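Local coordinates for AbiEi antitoxin C-terminal domain-containing protein (Mycobacterium tuberculosis, PDB 1ZEL) that is of unknown function but probably binds DNA through a winged-helix region, and carries a domain related to the C-terminal part of AbiEi antitoxins, at residues A[103-108]-A[179-184]; A[111-116]-A[172-177]; A[124-129]-A[142-147]; A[185-190]-A[217-222]. All blocks are in the same frame, centred on the assembly; numbering follows the deposited sequence.

Contact 1: A[103-108]-A[179-184]. With FMT (formic acid), chain F.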
loop_
_atom_site.group_PDB
_atom_site.type_symbol
_atom_site.label_atom_id
_atom_site.label_comp_id
_atom_site.label_asym_id
_atom_site.label_seq_id
_atom_site.Cartn_x
_atom_site.Cartn_y
_atom_site.Cartn_z
ATOM N N MET A 103 3.710 4.683 3.218
ATOM C CA MET A 103 3.491 4.596 1.795
ATOM C C MET A 103 2.878 3.240 1.474
ATOM O O MET A 103 3.281 2.241 2.058
ATOM C CB MET A 103 4.823 4.767 1.050
ATOM C CG MET A 103 5.510 6.073 1.374
ATOM S SD MET A 103 7.075 6.378 0.525
ATOM C CE MET A 103 6.510 6.773 -1.111
ATOM N N LEU A 104 1.909 3.203 0.552
ATOM C CA LEU A 104 1.422 1.944 0.023
ATOM C C LEU A 104 2.612 1.161 -0.522
ATOM O O LEU A 104 3.496 1.738 -1.174
ATOM C CB LEU A 104 0.378 2.182 -1.073
ATOM C CG LEU A 104 -0.967 2.750 -0.628
ATOM C CD1 LEU A 104 -1.876 3.052 -1.826
ATOM C CD2 LEU A 104 -1.653 1.822 0.368
ATOM N N ALA A 105 2.667 -0.136 -0.219
ATOM C CA ALA A 105 3.815 -0.960 -0.614
ATOM C C ALA A 105 3.369 -2.253 -1.265
ATOM O O ALA A 105 2.179 -2.435 -1.558
ATOM C CB ALA A 105 4.735 -1.242 0.590
ATOM N N GLY A 106 4.326 -3.146 -1.499
ATOM C CA GLY A 106 4.035 -4.517 -1.923
ATOM C C GLY A 106 2.957 -4.594 -2.972
ATOM O O GLY A 106 3.017 -3.859 -3.953
ATOM N N ALA A 107 1.946 -5.438 -2.728
ATOM C CA ALA A 107 0.865 -5.681 -3.683
ATOM C C ALA A 107 0.034 -4.445 -4.057
ATOM O O ALA A 107 -0.433 -4.340 -5.198
ATOM C CB ALA A 107 -0.054 -6.794 -3.174
ATOM N N SER A 108 -0.146 -3.511 -3.123
ATOM C CA SER A 108 -0.923 -2.314 -3.458
ATOM C C SER A 108 -0.191 -1.410 -4.424
ATOM O O SER A 108 -0.790 -0.919 -5.379
ATOM C CB SER A 108 -1.334 -1.537 -2.198
ATOM O OG SER A 108 -2.330 -2.288 -1.501
ATOM N N PRO A 179 0.294 8.231 -0.799
ATOM C CA PRO A 179 1.707 8.020 -1.147
ATOM C C PRO A 179 1.920 6.530 -1.382
ATOM O O PRO A 179 1.314 5.712 -0.682
ATOM C CB PRO A 179 2.458 8.442 0.115
ATOM C CG PRO A 179 1.496 9.165 0.948
ATOM C CD PRO A 179 0.134 8.674 0.599
ATOM N N ALA A 180 2.712 6.182 -2.403
ATOM C CA ALA A 180 2.943 4.789 -2.759
ATOM C C ALA A 180 4.355 4.632 -3.312
ATOM O O ALA A 180 4.915 5.559 -3.941
ATOM C CB ALA A 180 1.897 4.309 -3.786
ATOM N N LEU A 181 4.926 3.454 -3.072
ATOM C CA LEU A 181 6.253 3.124 -3.552
ATOM C C LEU A 181 6.235 3.098 -5.072
ATOM O O LEU A 181 5.239 2.672 -5.679
ATOM C CB LEU A 181 6.672 1.728 -3.070
ATOM C CG LEU A 181 6.912 1.537 -1.568
ATOM C CD1 LEU A 181 7.545 0.159 -1.325
ATOM C CD2 LEU A 181 7.736 2.672 -0.959
ATOM N N GLY A 182 7.323 3.556 -5.668
ATOM C CA GLY A 182 7.501 3.415 -7.094
ATOM C C GLY A 182 8.058 2.036 -7.429
ATOM O O GLY A 182 8.245 1.200 -6.542
ATOM N N PRO A 183 8.320 1.785 -8.723
ATOM C CA PRO A 183 8.758 0.455 -9.134
ATOM C C PRO A 183 10.107 0.079 -8.537
ATOM O O PRO A 183 10.303 -1.071 -8.185
ATOM C CB PRO A 183 8.861 0.554 -10.658
ATOM C CG PRO A 183 8.916 1.997 -10.973
ATOM C CD PRO A 183 8.160 2.700 -9.864
ATOM N N GLU A 184 11.030 1.035 -8.436
ATOM C CA GLU A 184 12.322 0.727 -7.845
ATOM C C GLU A 184 12.187 0.291 -6.400
ATOM O O GLU A 184 12.738 -0.732 -6.005
ATOM C CB GLU A 184 13.295 1.904 -7.981
ATOM C CG GLU A 184 13.615 2.201 -9.446
ATOM C CD GLU A 184 12.790 3.347 -10.006
ATOM O OE1 GLU A 184 11.762 3.683 -9.389
ATOM O OE2 GLU A 184 13.175 3.908 -11.057
HETATM C C FMT F . -5.712 -2.501 -2.945
HETATM O O1 FMT F . -6.562 -2.070 -3.735
HETATM O O2 FMT F . -4.522 -2.150 -2.950
#

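Contact 2: A[111-116]-A[172-177]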
loop_
_atom_site.group_PDB
_atom_site.type_symbol
_atom_site.label_atom_id
_atom_site.label_comp_id
_atom_site.label_asym_id
_atom_site.label_seq_id
_atom_site.Cartn_x
_atom_site.Cartn_y
_atom_site.Cartn_z
ATOM N N TRP A 111 -0.120 -3.090 -7.800
ATOM C CA TRP A 111 -1.429 -3.067 -8.442
ATOM C C TRP A 111 -1.629 -1.754 -9.190
ATOM O O TRP A 111 -1.960 -1.743 -10.367
ATOM C CB TRP A 111 -2.530 -3.307 -7.387
ATOM C CG TRP A 111 -3.929 -2.918 -7.797
ATOM C CD1 TRP A 111 -4.701 -1.930 -7.253
ATOM C CD2 TRP A 111 -4.732 -3.528 -8.826
ATOM N NE1 TRP A 111 -5.925 -1.886 -7.870
ATOM C CE2 TRP A 111 -5.972 -2.856 -8.835
ATOM C CE3 TRP A 111 -4.525 -4.583 -9.718
ATOM C CZ2 TRP A 111 -6.994 -3.181 -9.718
ATOM C CZ3 TRP A 111 -5.544 -4.902 -10.617
ATOM C CH2 TRP A 111 -6.762 -4.201 -10.603
ATOM N N HIS A 112 -1.380 -0.638 -8.517
ATOM C CA HIS A 112 -1.595 0.663 -9.133
ATOM C C HIS A 112 -0.542 1.017 -10.188
ATOM O O HIS A 112 -0.841 1.784 -11.100
ATOM C CB HIS A 112 -1.712 1.749 -8.062
ATOM C CG HIS A 112 -2.929 1.607 -7.191
ATOM N ND1 HIS A 112 -4.216 1.715 -7.688
ATOM C CD2 HIS A 112 -3.056 1.384 -5.860
ATOM C CE1 HIS A 112 -5.082 1.538 -6.702
ATOM N NE2 HIS A 112 -4.404 1.338 -5.581
ATOM N N LEU A 113 0.659 0.450 -10.065
ATOM C CA LEU A 113 1.727 0.619 -11.049
ATOM C C LEU A 113 1.457 -0.265 -12.266
ATOM O O LEU A 113 2.032 -0.051 -13.348
ATOM C CB LEU A 113 3.094 0.255 -10.447
ATOM C CG LEU A 113 3.762 1.230 -9.470
ATOM C CD1 LEU A 113 5.053 0.635 -8.859
ATOM C CD2 LEU A 113 4.027 2.582 -10.153
ATOM N N GLY A 114 0.570 -1.239 -12.095
ATOM C CA GLY A 114 0.072 -2.023 -13.243
ATOM C C GLY A 114 0.697 -3.386 -13.447
ATOM O O GLY A 114 0.523 -3.992 -14.511
ATOM N N TYR A 115 1.347 -3.914 -12.406
ATOM C CA TYR A 115 2.076 -5.179 -12.539
ATOM C C TYR A 115 1.290 -6.408 -12.085
ATOM O O TYR A 115 1.851 -7.507 -12.039
ATOM C CB TYR A 115 3.442 -5.098 -11.830
ATOM C CG TYR A 115 4.236 -3.860 -12.191
ATOM C CD1 TYR A 115 4.797 -3.041 -11.207
ATOM C CD2 TYR A 115 4.373 -3.477 -13.502
ATOM C CE1 TYR A 115 5.496 -1.899 -11.554
ATOM C CE2 TYR A 115 5.076 -2.319 -13.853
ATOM C CZ TYR A 115 5.626 -1.546 -12.879
ATOM O OH TYR A 115 6.302 -0.403 -13.209
ATOM N N LEU A 116 0.003 -6.257 -11.777
ATOM C CA LEU A 116 -0.768 -7.388 -11.275
ATOM C C LEU A 116 -2.016 -7.625 -12.086
ATOM O O LEU A 116 -2.745 -6.686 -12.423
ATOM C CB LEU A 116 -1.146 -7.216 -9.784
ATOM C CG LEU A 116 -0.068 -7.138 -8.702
ATOM C CD1 LEU A 116 -0.681 -6.957 -7.341
ATOM C CD2 LEU A 116 0.807 -8.385 -8.686
ATOM N N VAL A 172 -0.760 12.686 -9.264
ATOM C CA VAL A 172 -1.172 12.712 -7.866
ATOM C C VAL A 172 -2.109 11.580 -7.471
ATOM O O VAL A 172 -2.003 11.061 -6.358
ATOM C CB VAL A 172 -1.784 14.089 -7.495
ATOM C CG1 VAL A 172 -2.388 14.066 -6.076
ATOM C CG2 VAL A 172 -0.708 15.169 -7.637
ATOM N N ALA A 173 -2.985 11.146 -8.373
ATOM C CA ALA A 173 -4.048 10.195 -7.974
ATOM C C ALA A 173 -3.904 8.753 -8.464
ATOM O O ALA A 173 -4.858 7.921 -8.344
ATOM C CB ALA A 173 -5.373 10.748 -8.397
ATOM N N TRP A 174 -2.726 8.424 -8.988
ATOM C CA TRP A 174 -2.481 7.076 -9.531
ATOM C C TRP A 174 -2.666 5.950 -8.492
ATOM O O TRP A 174 -3.039 4.842 -8.867
ATOM C CB TRP A 174 -1.101 7.004 -10.218
ATOM C CG TRP A 174 0.029 7.044 -9.248
ATOM C CD1 TRP A 174 0.607 8.151 -8.678
ATOM C CD2 TRP A 174 0.681 5.915 -8.685
ATOM N NE1 TRP A 174 1.592 7.764 -7.795
ATOM C CE2 TRP A 174 1.655 6.392 -7.784
ATOM C CE3 TRP A 174 0.523 4.539 -8.840
ATOM C CZ2 TRP A 174 2.470 5.533 -7.044
ATOM C CZ3 TRP A 174 1.360 3.682 -8.127
ATOM C CH2 TRP A 174 2.314 4.189 -7.228
ATOM N N ALA A 175 -2.403 6.237 -7.210
ATOM C CA ALA A 175 -2.670 5.279 -6.101
ATOM C C ALA A 175 -3.809 5.801 -5.205
ATOM O O ALA A 175 -3.775 5.660 -3.955
ATOM C CB ALA A 175 -1.390 4.993 -5.266
ATOM N N THR A 176 -4.796 6.422 -5.868
ATOM C CA THR A 176 -6.033 6.964 -5.285
ATOM C C THR A 176 -5.790 8.119 -4.332
ATOM O O THR A 176 -6.637 8.410 -3.470
ATOM C CB THR A 176 -6.856 5.896 -4.534
ATOM O OG1 THR A 176 -6.243 5.650 -3.256
ATOM C CG2 THR A 176 -6.958 4.607 -5.324
ATOM N N GLY A 177 -4.624 8.747 -4.452
ATOM C CA GLY A 177 -4.326 9.911 -3.647
ATOM C C GLY A 177 -3.397 9.682 -2.475
ATOM O O GLY A 177 -3.025 10.636 -1.805
#

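Contact 3: A[124-129]-A[142-147]. With FMT (formic acid), chain E.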
loop_
_atom_site.group_PDB
_atom_site.type_symbol
_atom_site.label_atom_id
_atom_site.label_comp_id
_atom_site.label_asym_id
_atom_site.label_seq_id
_atom_site.Cartn_x
_atom_site.Cartn_y
_atom_site.Cartn_z
ATOM N N ILE A 124 -3.877 -4.157 3.967
ATOM C CA ILE A 124 -3.195 -3.207 3.069
ATOM C C ILE A 124 -1.717 -3.181 3.383
ATOM O O ILE A 124 -1.321 -2.802 4.492
ATOM C CB ILE A 124 -3.770 -1.771 3.197
ATOM C CG1 ILE A 124 -5.295 -1.780 2.977
ATOM C CG2 ILE A 124 -3.021 -0.819 2.203
ATOM C CD1 ILE A 124 -6.094 -0.876 3.961
ATOM N N PRO A 125 -0.876 -3.570 2.414
ATOM C CA PRO A 125 0.567 -3.511 2.610
ATOM C C PRO A 125 1.101 -2.079 2.539
ATOM O O PRO A 125 0.882 -1.361 1.543
ATOM C CB PRO A 125 1.107 -4.357 1.454
ATOM C CG PRO A 125 0.092 -4.145 0.371
ATOM C CD PRO A 125 -1.233 -4.073 1.072
ATOM N N ILE A 126 1.777 -1.663 3.602
ATOM C CA ILE A 126 2.433 -0.356 3.631
ATOM C C ILE A 126 3.877 -0.463 4.058
ATOM O O ILE A 126 4.286 -1.450 4.656
ATOM C CB ILE A 126 1.713 0.657 4.590
ATOM C CG1 ILE A 126 1.732 0.145 6.041
ATOM C CG2 ILE A 126 0.279 0.937 4.133
ATOM C CD1 ILE A 126 1.229 1.196 7.040
ATOM N N TRP A 127 4.645 0.573 3.759
ATOM C CA TRP A 127 5.985 0.726 4.293
ATOM C C TRP A 127 5.896 1.846 5.303
ATOM O O TRP A 127 5.187 2.831 5.063
ATOM C CB TRP A 127 6.981 1.102 3.165
ATOM C CG TRP A 127 8.330 1.552 3.752
ATOM C CD1 TRP A 127 9.326 0.749 4.240
ATOM C CD2 TRP A 127 8.745 2.904 4.005
ATOM N NE1 TRP A 127 10.362 1.529 4.749
ATOM C CE2 TRP A 127 10.020 2.850 4.619
ATOM C CE3 TRP A 127 8.166 4.156 3.762
ATOM C CZ2 TRP A 127 10.725 4.004 4.982
ATOM C CZ3 TRP A 127 8.859 5.294 4.128
ATOM C CH2 TRP A 127 10.128 5.215 4.730
ATOM N N LEU A 128 6.580 1.681 6.443
ATOM C CA LEU A 128 6.719 2.741 7.438
ATOM C C LEU A 128 8.186 2.916 7.792
ATOM O O LEU A 128 8.889 1.927 7.933
ATOM C CB LEU A 128 5.977 2.358 8.736
ATOM C CG LEU A 128 4.500 2.732 8.874
ATOM C CD1 LEU A 128 3.933 2.118 10.171
ATOM C CD2 LEU A 128 4.324 4.227 8.862
ATOM N N PRO A 129 8.644 4.164 7.975
ATOM C CA PRO A 129 10.014 4.336 8.438
ATOM C C PRO A 129 10.219 3.768 9.859
ATOM O O PRO A 129 9.254 3.658 10.626
ATOM C CB PRO A 129 10.205 5.848 8.432
ATOM C CG PRO A 129 8.911 6.430 8.336
ATOM C CD PRO A 129 7.962 5.451 7.765
ATOM N N VAL A 142 -3.743 -3.527 8.127
ATOM C CA VAL A 142 -2.534 -3.172 7.407
ATOM C C VAL A 142 -1.420 -4.185 7.720
ATOM O O VAL A 142 -1.380 -4.729 8.811
ATOM C CB VAL A 142 -2.114 -1.714 7.786
ATOM C CG1 VAL A 142 -0.832 -1.331 7.147
ATOM C CG2 VAL A 142 -3.196 -0.711 7.393
ATOM N N SER A 143 -0.530 -4.445 6.768
ATOM C CA SER A 143 0.662 -5.220 7.081
ATOM C C SER A 143 1.832 -4.296 6.792
ATOM O O SER A 143 1.829 -3.591 5.788
ATOM C CB SER A 143 0.734 -6.487 6.238
ATOM O OG SER A 143 0.940 -6.149 4.894
ATOM N N VAL A 144 2.810 -4.250 7.693
ATOM C CA VAL A 144 3.864 -3.255 7.594
ATOM C C VAL A 144 5.168 -3.910 7.166
ATOM O O VAL A 144 5.552 -4.921 7.726
ATOM C CB VAL A 144 4.082 -2.515 8.945
ATOM C CG1 VAL A 144 5.143 -1.439 8.773
ATOM C CG2 VAL A 144 2.763 -1.892 9.463
ATOM N N VAL A 145 5.831 -3.345 6.156
ATOM C CA VAL A 145 7.154 -3.800 5.784
ATOM C C VAL A 145 8.105 -2.729 6.281
ATOM O O VAL A 145 7.807 -1.534 6.213
ATOM C CB VAL A 145 7.279 -4.115 4.257
ATOM C CG1 VAL A 145 7.260 -2.853 3.419
ATOM C CG2 VAL A 145 8.562 -4.920 3.990
ATOM N N ARG A 146 9.214 -3.158 6.860
ATOM C CA ARG A 146 10.041 -2.248 7.637
ATOM C C ARG A 146 11.503 -2.242 7.195
ATOM O O ARG A 146 12.402 -2.552 7.982
ATOM C CB ARG A 146 9.954 -2.615 9.120
ATOM C CG ARG A 146 8.628 -2.275 9.763
ATOM C CD ARG A 146 8.703 -0.979 10.533
ATOM N NE ARG A 146 7.578 -0.862 11.460
ATOM C CZ ARG A 146 7.153 0.295 11.947
ATOM N NH1 ARG A 146 7.782 1.405 11.596
ATOM N NH2 ARG A 146 6.101 0.342 12.762
ATOM N N ILE A 147 11.736 -1.867 5.951
ATOM C CA ILE A 147 13.087 -1.722 5.415
ATOM C C ILE A 147 13.568 -0.333 5.810
ATOM O O ILE A 147 12.843 0.641 5.599
ATOM C CB ILE A 147 13.035 -1.920 3.893
ATOM C CG1 ILE A 147 12.546 -3.342 3.602
ATOM C CG2 ILE A 147 14.392 -1.628 3.216
ATOM C CD1 ILE A 147 12.284 -3.604 2.169
HETATM C C FMT E . 4.649 -2.796 12.598
HETATM O O1 FMT E . 4.336 -2.026 13.516
HETATM O O2 FMT E . 5.797 -2.931 12.146
#

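Contact 4: A[185-190]-A[217-222]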
loop_
_atom_site.group_PDB
_atom_site.type_symbol
_atom_site.label_atom_id
_atom_site.label_comp_id
_atom_site.label_asym_id
_atom_site.label_seq_id
_atom_site.Cartn_x
_atom_site.Cartn_y
_atom_site.Cartn_z
ATOM N N ALA A 185 11.416 1.033 -5.616
ATOM C CA ALA A 185 11.276 0.687 -4.202
ATOM C C ALA A 185 10.497 -0.611 -4.047
ATOM O O ALA A 185 10.790 -1.414 -3.160
ATOM C CB ALA A 185 10.654 1.830 -3.405
ATOM N N LEU A 186 9.526 -0.827 -4.933
ATOM C CA LEU A 186 8.802 -2.088 -4.944
ATOM C C LEU A 186 9.750 -3.253 -5.217
ATOM O O LEU A 186 9.745 -4.245 -4.483
ATOM C CB LEU A 186 7.701 -2.065 -6.000
ATOM C CG LEU A 186 7.014 -3.409 -6.237
ATOM C CD1 LEU A 186 6.240 -3.919 -4.996
ATOM C CD2 LEU A 186 6.130 -3.244 -7.420
ATOM N N LEU A 187 10.586 -3.119 -6.242
ATOM C CA LEU A 187 11.456 -4.215 -6.627
ATOM C C LEU A 187 12.427 -4.481 -5.478
ATOM O O LEU A 187 12.691 -5.640 -5.120
ATOM C CB LEU A 187 12.218 -3.885 -7.914
ATOM C CG LEU A 187 12.985 -5.023 -8.592
ATOM C CD1 LEU A 187 13.031 -4.814 -10.118
ATOM C CD2 LEU A 187 14.423 -5.118 -7.989
ATOM N N VAL A 188 12.984 -3.420 -4.907
ATOM C CA VAL A 188 13.925 -3.615 -3.797
ATOM C C VAL A 188 13.225 -4.245 -2.588
ATOM O O VAL A 188 13.794 -5.093 -1.906
ATOM C CB VAL A 188 14.662 -2.333 -3.427
ATOM C CG1 VAL A 188 15.495 -2.552 -2.169
ATOM C CG2 VAL A 188 15.568 -1.910 -4.620
ATOM N N GLN A 189 11.980 -3.860 -2.355
ATOM C CA GLN A 189 11.229 -4.423 -1.239
ATOM C C GLN A 189 11.105 -5.928 -1.396
ATOM O O GLN A 189 11.409 -6.692 -0.482
ATOM C CB GLN A 189 9.822 -3.821 -1.164
ATOM C CG GLN A 189 9.005 -4.413 -0.001
ATOM C CD GLN A 189 7.520 -4.297 -0.207
ATOM O OE1 GLN A 189 7.045 -3.334 -0.786
ATOM N NE2 GLN A 189 6.770 -5.277 0.287
ATOM N N ILE A 190 10.639 -6.359 -2.566
ATOM C CA ILE A 190 10.335 -7.772 -2.733
ATOM C C ILE A 190 11.625 -8.625 -2.894
ATOM O O ILE A 190 11.622 -9.819 -2.595
ATOM C CB ILE A 190 9.342 -7.952 -3.894
ATOM C CG1 ILE A 190 9.994 -7.587 -5.221
ATOM C CG2 ILE A 190 8.135 -7.003 -3.699
ATOM C CD1 ILE A 190 9.080 -7.869 -6.434
ATOM N N GLU A 217 20.117 3.490 -11.338
ATOM C CA GLU A 217 20.689 4.346 -10.289
ATOM C C GLU A 217 19.795 4.370 -9.053
ATOM O O GLU A 217 20.290 4.336 -7.930
ATOM C CB GLU A 217 20.937 5.779 -10.751
ATOM C CG GLU A 217 21.538 6.623 -9.604
ATOM C CD GLU A 217 21.789 8.094 -9.946
ATOM O OE1 GLU A 217 22.110 8.395 -11.120
ATOM O OE2 GLU A 217 21.674 8.940 -9.030
ATOM N N ARG A 218 18.488 4.467 -9.256
ATOM C CA ARG A 218 17.558 4.453 -8.109
ATOM C C ARG A 218 17.586 3.114 -7.419
ATOM O O ARG A 218 17.582 3.056 -6.197
ATOM C CB ARG A 218 16.142 4.771 -8.547
ATOM C CG ARG A 218 15.991 6.217 -8.885
ATOM C CD ARG A 218 14.656 6.487 -9.525
ATOM N NE ARG A 218 13.579 6.521 -8.542
ATOM C CZ ARG A 218 13.292 7.568 -7.776
ATOM N NH1 ARG A 218 12.283 7.496 -6.935
ATOM N NH2 ARG A 218 13.996 8.678 -7.857
ATOM N N LEU A 219 17.630 2.029 -8.194
ATOM C CA LEU A 219 17.745 0.687 -7.608
ATOM C C LEU A 219 18.958 0.610 -6.684
ATOM O O LEU A 219 18.874 0.148 -5.540
ATOM C CB LEU A 219 17.866 -0.373 -8.712
ATOM C CG LEU A 219 16.543 -0.714 -9.418
ATOM C CD1 LEU A 219 16.819 -1.714 -10.540
ATOM C CD2 LEU A 219 15.494 -1.287 -8.440
ATOM N N GLU A 220 20.084 1.107 -7.179
ATOM C CA GLU A 220 21.310 1.018 -6.461
ATOM C C GLU A 220 21.246 1.806 -5.142
ATOM O O GLU A 220 21.765 1.358 -4.113
ATOM C CB GLU A 220 22.423 1.531 -7.372
ATOM C CG GLU A 220 23.781 1.579 -6.733
ATOM C CD GLU A 220 24.822 2.178 -7.653
ATOM O OE1 GLU A 220 24.487 2.540 -8.809
ATOM O OE2 GLU A 220 25.979 2.283 -7.204
ATOM N N ARG A 221 20.619 2.975 -5.171
ATOM C CA ARG A 221 20.590 3.826 -3.978
ATOM C C ARG A 221 19.624 3.220 -2.952
ATOM O O ARG A 221 19.863 3.276 -1.754
ATOM C CB ARG A 221 20.206 5.255 -4.336
ATOM C CG ARG A 221 21.287 5.987 -5.150
ATOM C CD ARG A 221 20.843 7.415 -5.419
ATOM N NE ARG A 221 20.597 8.144 -4.174
ATOM C CZ ARG A 221 19.648 9.065 -4.017
ATOM N NH1 ARG A 221 18.844 9.371 -5.028
ATOM N NH2 ARG A 221 19.493 9.665 -2.842
ATOM N N LEU A 222 18.555 2.615 -3.441
ATOM C CA LEU A 222 17.597 1.912 -2.570
ATOM C C LEU A 222 18.123 0.578 -2.011
ATOM O O LEU A 222 17.674 0.140 -0.962
ATOM C CB LEU A 222 16.280 1.704 -3.292
ATOM C CG LEU A 222 15.443 2.984 -3.478
ATOM C CD1 LEU A 222 14.386 2.768 -4.493
ATOM C CD2 LEU A 222 14.782 3.380 -2.188
#

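Contact 1: A[103-108]-A[179-184]
Met103 sets CG beside its backbone N (chi1 -58°), runs on extended, then bends at chi3 (75°), which carries CE round to the carbonyl of Ala180; Leu181 turns its CG beside its own N in the same way and lays its two methyls against Met103 and Ala105. The frame for these groups is a single beta bridge: Leu104, in the short outer strand 103-104 of a mixed sheet, takes up the irregular chain at Ala180 just before helix 183-192. Both the backbone N and O of Leu104 are bonded across the contact. Its N donates to Pro179 O at 2.9 Å, and its O receives Leu181 N at 2.9 Å, the latter bond arriving almost end-on to the carbonyl. Around this pair of bonds the cover is apolar. Leu104 CB meets Ala180 CB at 3.8 Å, and Met103 CG lies 4.1 Å from Pro179 CB at the more exposed end. Strand 103-104 is thus bonded to strand 124-127 along one edge and bridged to the chain leading into helix 183-192 along the other. Met103 and Leu181 cross near a right angle, with SD 4.0 Å from Leu181 CD2, while Leu181 CD1 rests 3.7 Å from Ala105 CB.

Contact 2: A[111-116]-A[172-177]
The imidazole of His112 meets Ala175 by a CH-pi contact. It receives the CA-H side of Ala175 over one face, with Ala175 CA 4.0 Å from the centroid of the His112 ring and 18° off its normal. Trp111 CD1 covers the opposite face, so the ring is held between its own helix neighbour and the facing loop. Thr176 adds its methyl, CG2, 3.9 Å from His112 CE1, the two side chains crossing near a right angle.

Apolar packing is carried by Trp174. Its CG lies between the backbone N and the carbonyl carbon (chi1 71°), and from there the six-membered end of the indole extends to the last turn of the helix, where CZ3 sits 3.5 Å from Leu113 CD2 and 3.6 Å from His112 CB. One side of the contact is a helix end, that of helix 106-113, capped by a Schellman motif at Gly114; the other is a type I beta turn from Ala173 to Thr176, closed by Thr176 N to Ala173 O at 2.9 Å.

No hydrogen bond spans the two segments, and two of the polar side-chain atoms, His112 NE2 and Thr176 OG1, find partners away from the facing segment. His112 NE2 is hydrogen-bonded to Tyr87 OH, which also binds a formic acid molecule, probably from the crystallisation liquor. Thr176 OG1 donates to the neighbouring Ala175 O at 2.6 Å and is gripped as well by Arg91 NH2.

Contact 3: A[124-129]-A[142-147]
Ile126 is bonded to strand 142-145 through both its N and its O: the N donates to Ser143 O at 2.9 Å in a nearly straight bond (172°), and the O receives Val145 N at 2.9 Å. Together with Ser143 N to Ile124 O, these bonds make the closely bonded part of the contact, where Ile124, Ile126 and Val142 are buried. Ser143 N approaches Ile124 O from well above the carbonyl plane, not on a lone pair.

The pairing is parallel and forms two neighbouring strands of the mixed sheet, 142-145 being an outer strand within the chain; the connection between them contains neither helix nor strand. Ile124, Ile126 and Val142 turn to Leu90 of helix 88-96, whereas Val145, on the face shared with Trp127, meets Gln189 of helix 183-192.

Beyond the strands the grip slackens. Leu128 N reaches Val145 O only weakly, at 3.4 Å, and Leu128 O and Ile147 N are buried without a partner. One firm bond remains there: Trp127, its CG anti to N (chi1 168°), offers NE1 to Ile147 O at 2.8 Å, with the acceptor close to the indole plane. On the side that is partly open to solvent, Arg146 leaves the backbone away from the other strand, but a bend at chi2 brings its guanidinium back, one face against Leu128 CB. A formic acid molecule, probably from the crystallisation liquor, is held by Arg146 NE to its O2 at 2.8 Å and Arg146 NH2 to its O1 at 3.0 Å.

Contact 4: A[185-190]-A[217-222]
Val188 and Leu219 run antiparallel, side by side, and Val188 meets both Leu219 and Leu222. Val188 points toward the facing helix with CG1 anti to its N (chi1 173°) and with CG2 beside the N, anti to the carbonyl carbon, where it lies 3.9 Å from Leu219 CD2 and equally far from Leu222 CB. CG1 instead approaches backbone, 3.7 Å from Leu222 O.

Leu187 meets Leu219 at about a right angle, methyl to methyl, with CD2 of one 4.0 Å from CD2 of the other. One branch of Leu219 thus serves both Leu187 and Val188, although its CB does not point straight at them.

The setting is an all-helical packing of helix 183-192 against helix 216-223, whose short segments cross at -43° with axes 9.5 Å apart. Ala185 and Val188 on one side, and Leu219 and Leu222 on the other, are each three residues apart, just under one turn. Helix 228-240 continues the apolar layer, Leu187 touching Ala234 and Leu237 and Leu219 touching Leu238; Leu156 and Leu157 of helix 154-157 also touch Leu222.

Ala185 and Leu222 have the nearest pair of CA atoms across the two segments. Leu222, with CG beside its N, lays CD1 3.6 Å from Ala185 N and 4.0 Å from Ala185 CB. All five touching residues are buried, and no hydrogen bond links the segments; Leu222 O is taken instead by Trp149 NE1 and Arg226 NH1.

How the contacts relate
Followed from the N terminus, the chain enters contact 1 at 103-108, passes at once into helix 106-113 and contact 2 at 111-116, and then makes contact 3, the shortest loop, between 124-129 and 142-147. Contact 2 closes next, at 172-177, and contact 1 last of the three, at 179-184, so 3 lies within 2 and 2 within 1. None of these loops crosses another. Contact 4 follows in series, on the helix that contact 1 leads into. Contacts 1 and 3 share one sheet through strands 103-104 and 124-127, and Gln189 of contact 4 touches both, joining that sheet to the helices beyond; contacts 2 and 3 do not touch.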